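Local coordinates for Exo-arabinanase (Penicillium chrysogenum, PDB 3A72), which probably releases arabinobiose from the chain ends of alpha-1,5-linked arabinan by hydrolysing its glycosidic linkages, at residues L213-Y224 against F235-P245. Sequence-based numbering, arbitrary orientation.
With AHR (alpha-L-arabinofuranose), chain B.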
loop_
_atom_site.group_PDB
_atom_site.type_symbol
_atom_site.label_atom_id
_atom_site.label_comp_id
_atom_site.label_asym_id
_atom_site.label_seq_id
_atom_site.Cartn_x
_atom_site.Cartn_y
_atom_site.Cartn_z
ATOM N N LEU A 213 6.965 -4.660 -14.046
ATOM C CA LEU A 213 7.255 -5.968 -14.589
ATOM C C LEU A 213 8.543 -5.944 -15.415
ATOM O O LEU A 213 8.996 -4.864 -15.851
ATOM C CB LEU A 213 6.080 -6.389 -15.484
ATOM C CG LEU A 213 4.712 -6.421 -14.772
ATOM C CD1 LEU A 213 3.637 -6.944 -15.705
ATOM C CD2 LEU A 213 4.761 -7.217 -13.479
ATOM N N PRO A 214 9.153 -7.095 -15.637
ATOM C CA PRO A 214 10.494 -7.127 -16.264
ATOM C C PRO A 214 10.525 -6.733 -17.732
ATOM O O PRO A 214 11.605 -6.506 -18.248
ATOM C CB PRO A 214 10.942 -8.594 -16.046
ATOM C CG PRO A 214 9.621 -9.361 -15.945
ATOM C CD PRO A 214 8.781 -8.421 -15.099
ATOM N N ASN A 215 9.376 -6.675 -18.396
ATOM C CA ASN A 215 9.298 -6.212 -19.769
ATOM C C ASN A 215 8.960 -4.729 -19.885
ATOM O O ASN A 215 8.705 -4.249 -20.983
ATOM C CB ASN A 215 8.263 -7.021 -20.538
ATOM C CG ASN A 215 6.839 -6.785 -20.045
ATOM O OD1 ASN A 215 6.657 -6.128 -18.999
ATOM N ND2 ASN A 215 5.853 -7.259 -20.779
ATOM N N GLY A 216 8.986 -4.007 -18.777
ATOM C CA GLY A 216 8.725 -2.570 -18.766
ATOM C C GLY A 216 7.278 -2.184 -18.599
ATOM O O GLY A 216 6.962 -1.018 -18.464
ATOM N N GLN A 217 6.356 -3.157 -18.630
ATOM C CA GLN A 217 4.980 -2.827 -18.241
ATOM C C GLN A 217 4.866 -2.618 -16.744
ATOM O O GLN A 217 5.611 -3.215 -15.978
ATOM C CB GLN A 217 4.053 -3.988 -18.629
ATOM C CG GLN A 217 3.901 -4.201 -20.120
ATOM C CD GLN A 217 2.881 -5.284 -20.399
ATOM O OE1 GLN A 217 3.132 -6.446 -20.122
ATOM N NE2 GLN A 217 1.712 -4.875 -20.872
ATOM N N TYR A 218 3.942 -1.779 -16.353
ATOM C CA TYR A 218 3.551 -1.587 -14.963
ATOM C C TYR A 218 2.214 -2.248 -14.765
ATOM O O TYR A 218 1.279 -2.078 -15.566
ATOM C CB TYR A 218 3.464 -0.104 -14.592
ATOM C CG TYR A 218 4.796 0.602 -14.637
ATOM C CD1 TYR A 218 5.523 0.845 -13.468
ATOM C CD2 TYR A 218 5.354 1.024 -15.853
ATOM C CE1 TYR A 218 6.743 1.505 -13.512
ATOM C CE2 TYR A 218 6.574 1.671 -15.877
ATOM C CZ TYR A 218 7.278 1.913 -14.738
ATOM O OH TYR A 218 8.483 2.557 -14.786
ATOM N N PHE A 219 2.123 -3.015 -13.669
ATOM C CA PHE A 219 0.916 -3.710 -13.205
ATOM C C PHE A 219 0.277 -2.873 -12.103
ATOM O O PHE A 219 0.849 -2.741 -11.022
ATOM C CB PHE A 219 1.310 -5.099 -12.729
ATOM C CG PHE A 219 0.225 -5.973 -12.213
ATOM C CD1 PHE A 219 -0.459 -6.816 -13.101
ATOM C CD2 PHE A 219 -0.162 -5.997 -10.886
ATOM C CE1 PHE A 219 -1.478 -7.615 -12.642
ATOM C CE2 PHE A 219 -1.174 -6.820 -10.429
ATOM C CZ PHE A 219 -1.835 -7.637 -11.312
ATOM N N TYR A 220 -0.843 -2.272 -12.427
ATOM C CA TYR A 220 -1.604 -1.365 -11.553
ATOM C C TYR A 220 -2.815 -2.114 -11.068
ATOM O O TYR A 220 -3.705 -2.401 -11.901
ATOM C CB TYR A 220 -1.928 -0.111 -12.358
ATOM C CG TYR A 220 -2.783 0.949 -11.714
ATOM C CD1 TYR A 220 -2.221 2.158 -11.282
ATOM C CD2 TYR A 220 -4.141 0.804 -11.552
ATOM C CE1 TYR A 220 -3.011 3.137 -10.693
ATOM C CE2 TYR A 220 -4.928 1.769 -10.982
ATOM C CZ TYR A 220 -4.369 2.938 -10.556
ATOM O OH TYR A 220 -5.213 3.875 -10.024
ATOM N N VAL A 221 -2.907 -2.452 -9.801
ATOM C CA VAL A 221 -3.991 -3.247 -9.251
ATOM C C VAL A 221 -4.801 -2.364 -8.297
ATOM O O VAL A 221 -4.302 -1.449 -7.650
ATOM C CB VAL A 221 -3.453 -4.521 -8.578
ATOM C CG1 VAL A 221 -2.717 -4.250 -7.270
ATOM C CG2 VAL A 221 -4.546 -5.583 -8.377
ATOM N N TYR A 222 -6.103 -2.693 -8.226
ATOM C CA TYR A 222 -7.035 -1.930 -7.405
ATOM C C TYR A 222 -8.236 -2.796 -7.078
ATOM O O TYR A 222 -8.481 -3.832 -7.697
ATOM C CB TYR A 222 -7.473 -0.689 -8.137
ATOM C CG TYR A 222 -8.119 -0.798 -9.504
ATOM C CD1 TYR A 222 -9.479 -0.661 -9.686
ATOM C CD2 TYR A 222 -7.325 -0.991 -10.625
ATOM C CE1 TYR A 222 -10.058 -0.731 -10.950
ATOM C CE2 TYR A 222 -7.887 -1.014 -11.897
ATOM C CZ TYR A 222 -9.240 -0.890 -12.057
ATOM O OH TYR A 222 -9.748 -0.899 -13.345
ATOM N N GLU A 223 -8.995 -2.364 -6.041
ATOM C CA GLU A 223 -10.327 -2.917 -5.821
ATOM C C GLU A 223 -11.302 -2.107 -6.642
ATOM O O GLU A 223 -11.236 -0.866 -6.681
ATOM C CB GLU A 223 -10.721 -2.939 -4.332
ATOM C CG GLU A 223 -10.842 -1.544 -3.705
ATOM C CD GLU A 223 -11.270 -1.535 -2.254
ATOM O OE1 GLU A 223 -11.130 -2.585 -1.540
ATOM O OE2 GLU A 223 -11.743 -0.446 -1.828
ATOM N N TYR A 224 -12.236 -2.767 -7.300
ATOM C CA TYR A 224 -13.246 -2.079 -8.123
ATOM C C TYR A 224 -14.591 -2.254 -7.381
ATOM O O TYR A 224 -15.305 -3.207 -7.628
ATOM C CB TYR A 224 -13.224 -2.585 -9.561
ATOM C CG TYR A 224 -14.205 -1.932 -10.481
ATOM C CD1 TYR A 224 -15.066 -0.895 -10.141
ATOM C CD2 TYR A 224 -14.315 -2.356 -11.784
ATOM C CE1 TYR A 224 -15.941 -0.319 -10.987
ATOM C CE2 TYR A 224 -15.271 -1.823 -12.657
ATOM C CZ TYR A 224 -16.064 -0.801 -12.243
ATOM O OH TYR A 224 -17.013 -0.330 -13.110
ATOM N N PHE A 235 -16.227 -5.766 -4.291
ATOM C CA PHE A 235 -14.921 -5.128 -4.507
ATOM C C PHE A 235 -13.954 -6.087 -5.175
ATOM O O PHE A 235 -12.830 -6.301 -4.672
ATOM C CB PHE A 235 -14.349 -4.632 -3.172
ATOM C CG PHE A 235 -15.110 -3.519 -2.509
ATOM C CD1 PHE A 235 -14.802 -2.221 -2.805
ATOM C CD2 PHE A 235 -16.050 -3.768 -1.540
ATOM C CE1 PHE A 235 -15.436 -1.133 -2.153
ATOM C CE2 PHE A 235 -16.703 -2.727 -0.914
ATOM C CZ PHE A 235 -16.345 -1.423 -1.187
ATOM N N PRO A 236 -14.279 -6.640 -6.346
ATOM C CA PRO A 236 -13.318 -7.538 -7.037
ATOM C C PRO A 236 -12.048 -6.828 -7.397
ATOM O O PRO A 236 -12.012 -5.630 -7.710
ATOM C CB PRO A 236 -14.066 -7.928 -8.303
ATOM C CG PRO A 236 -15.006 -6.759 -8.531
ATOM C CD PRO A 236 -15.487 -6.385 -7.151
ATOM N N LEU A 237 -10.961 -7.604 -7.420
ATOM C CA LEU A 237 -9.681 -7.061 -7.850
ATOM C C LEU A 237 -9.639 -6.946 -9.373
ATOM O O LEU A 237 -10.015 -7.865 -10.120
ATOM C CB LEU A 237 -8.510 -7.929 -7.377
ATOM C CG LEU A 237 -8.430 -8.089 -5.862
ATOM C CD1 LEU A 237 -7.088 -8.747 -5.530
ATOM C CD2 LEU A 237 -8.644 -6.797 -5.108
ATOM N N TYR A 238 -9.139 -5.793 -9.827
ATOM C CA TYR A 238 -8.910 -5.465 -11.237
ATOM C C TYR A 238 -7.503 -4.960 -11.387
ATOM O O TYR A 238 -6.897 -4.443 -10.444
ATOM C CB TYR A 238 -9.886 -4.352 -11.724
ATOM C CG TYR A 238 -11.220 -4.847 -12.204
ATOM C CD1 TYR A 238 -12.121 -5.488 -11.373
ATOM C CD2 TYR A 238 -11.585 -4.665 -13.528
ATOM C CE1 TYR A 238 -13.331 -5.927 -11.868
ATOM C CE2 TYR A 238 -12.820 -5.102 -14.047
ATOM C CZ TYR A 238 -13.684 -5.741 -13.204
ATOM O OH TYR A 238 -14.907 -6.183 -13.635
ATOM N N TYR A 239 -6.956 -5.069 -12.609
ATOM C CA TYR A 239 -5.689 -4.447 -12.909
ATOM C C TYR A 239 -5.725 -3.830 -14.291
ATOM O O TYR A 239 -6.529 -4.142 -15.163
ATOM C CB TYR A 239 -4.564 -5.413 -12.783
ATOM C CG TYR A 239 -4.595 -6.772 -13.450
ATOM C CD1 TYR A 239 -4.062 -6.974 -14.721
ATOM C CD2 TYR A 239 -5.118 -7.852 -12.784
ATOM C CE1 TYR A 239 -4.075 -8.234 -15.315
ATOM C CE2 TYR A 239 -5.085 -9.107 -13.359
ATOM C CZ TYR A 239 -4.574 -9.306 -14.603
ATOM O OH TYR A 239 -4.530 -10.602 -15.096
ATOM N N ARG A 240 -4.799 -2.887 -14.449
ATOM C CA ARG A 240 -4.497 -2.220 -15.721
ATOM C C ARG A 240 -3.008 -2.367 -15.959
ATOM O O ARG A 240 -2.200 -2.365 -15.047
ATOM C CB ARG A 240 -4.914 -0.766 -15.670
ATOM C CG ARG A 240 -6.414 -0.594 -15.722
ATOM C CD ARG A 240 -6.872 0.798 -15.450
ATOM N NE ARG A 240 -8.331 0.905 -15.377
ATOM C CZ ARG A 240 -9.063 1.870 -15.893
ATOM N NH1 ARG A 240 -8.552 2.882 -16.571
ATOM N NH2 ARG A 240 -10.370 1.850 -15.664
ATOM N N LEU A 241 -2.662 -2.489 -17.255
ATOM C CA LEU A 241 -1.288 -2.636 -17.684
ATOM C C LEU A 241 -0.901 -1.491 -18.591
ATOM O O LEU A 241 -1.617 -1.218 -19.587
ATOM C CB LEU A 241 -1.150 -3.980 -18.420
ATOM C CG LEU A 241 -1.225 -5.183 -17.446
ATOM C CD1 LEU A 241 -1.822 -6.403 -18.057
ATOM C CD2 LEU A 241 0.179 -5.413 -16.845
ATOM N N SER A 242 0.218 -0.849 -18.295
ATOM C CA SER A 242 0.715 0.281 -19.091
ATOM C C SER A 242 2.204 0.327 -19.013
ATOM O O SER A 242 2.750 0.105 -17.919
ATOM C CB SER A 242 0.178 1.594 -18.567
ATOM O OG SER A 242 0.661 2.656 -19.337
ATOM N N SER A 243 2.892 0.677 -20.107
ATOM C CA SER A 243 4.349 0.878 -20.058
ATOM C C SER A 243 4.725 2.280 -19.701
ATOM O O SER A 243 5.904 2.626 -19.613
ATOM C CB SER A 243 4.962 0.489 -21.402
ATOM O OG SER A 243 4.842 -0.951 -21.483
ATOM N N ASP A 244 3.826 3.184 -19.459
ATOM C CA ASP A 244 3.906 4.551 -19.014
ATOM C C ASP A 244 3.184 4.653 -17.661
ATOM O O ASP A 244 1.961 4.630 -17.636
ATOM C CB ASP A 244 3.317 5.526 -19.999
ATOM C CG ASP A 244 3.433 6.954 -19.601
ATOM O OD1 ASP A 244 3.823 7.247 -18.428
ATOM O OD2 ASP A 244 3.115 7.848 -20.447
ATOM N N PRO A 245 3.949 4.760 -16.571
ATOM C CA PRO A 245 3.315 4.711 -15.255
ATOM C C PRO A 245 2.482 5.960 -14.958
ATOM O O PRO A 245 1.760 5.987 -13.960
ATOM C CB PRO A 245 4.499 4.556 -14.305
ATOM C CG PRO A 245 5.610 5.287 -15.028
ATOM C CD PRO A 245 5.416 4.950 -16.498
HETATM O O5 AHR B . -11.811 3.580 4.407
HETATM C C5 AHR B . -11.367 4.242 3.179
HETATM C C4 AHR B . -11.899 3.465 2.008
HETATM O O4 AHR B . -11.215 2.206 1.961
HETATM C C3 AHR B . -11.617 4.141 0.672
HETATM O O3 AHR B . -12.697 5.033 0.343
HETATM C C2 AHR B . -11.533 2.932 -0.292
HETATM O O2 AHR B . -10.620 3.134 -1.369
HETATM C C1 AHR B . -11.144 1.757 0.604
HETATM O O1 AHR B . -12.137 0.696 0.508
HETATM O O HOH W 1 7.310 -2.002 -21.997
HETATM O O HOH W 2 8.341 1.135 -19.130
#
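E223 and F235 lie side by side at the ligand end of an antiparallel hairpin, where the glutamate becomes part of the arabinobiose site. Its OE2 accepts a hydrogen bond of 2.6 Å from O1 of the arabinofuranose, while OE1 is held by the backbone N of S267. F235 CD1 packs 3.6 Å from E223 CD. Behind this end the tyrosines of one sheet face interlock. Y222, with CG between its backbone N and carbonyl carbon (chi1 57°), turns its ring so that Y238 CB lies over one face, 3.8 Å from the centroid. R240, extended from CG to NE, donates from NE to Y222 OH at 3.1 Å, the hydroxyl lying near the plane of the guanidinium, and Y198 bonds to both the hydroxyl and R240 NH2. Y224 meets Y238 T-shaped, its CD2 edge over the centre of the Y238 face, with planes at 77°. On the reverse face F219 CE1 presses 3.3 Å above the Y239 ring, off-centre. Far from the sugar, P245 CB stands over the middle of the Y218 ring, 3.7 Å from its centroid. Strands 218-224 and 237-242 are the inner pair of a four-stranded antiparallel blade, consistent with the sialidase-like propeller; 204-212 and 254-255 flank them, while F219 and L237 pack against strand 281-285 of the next sheet.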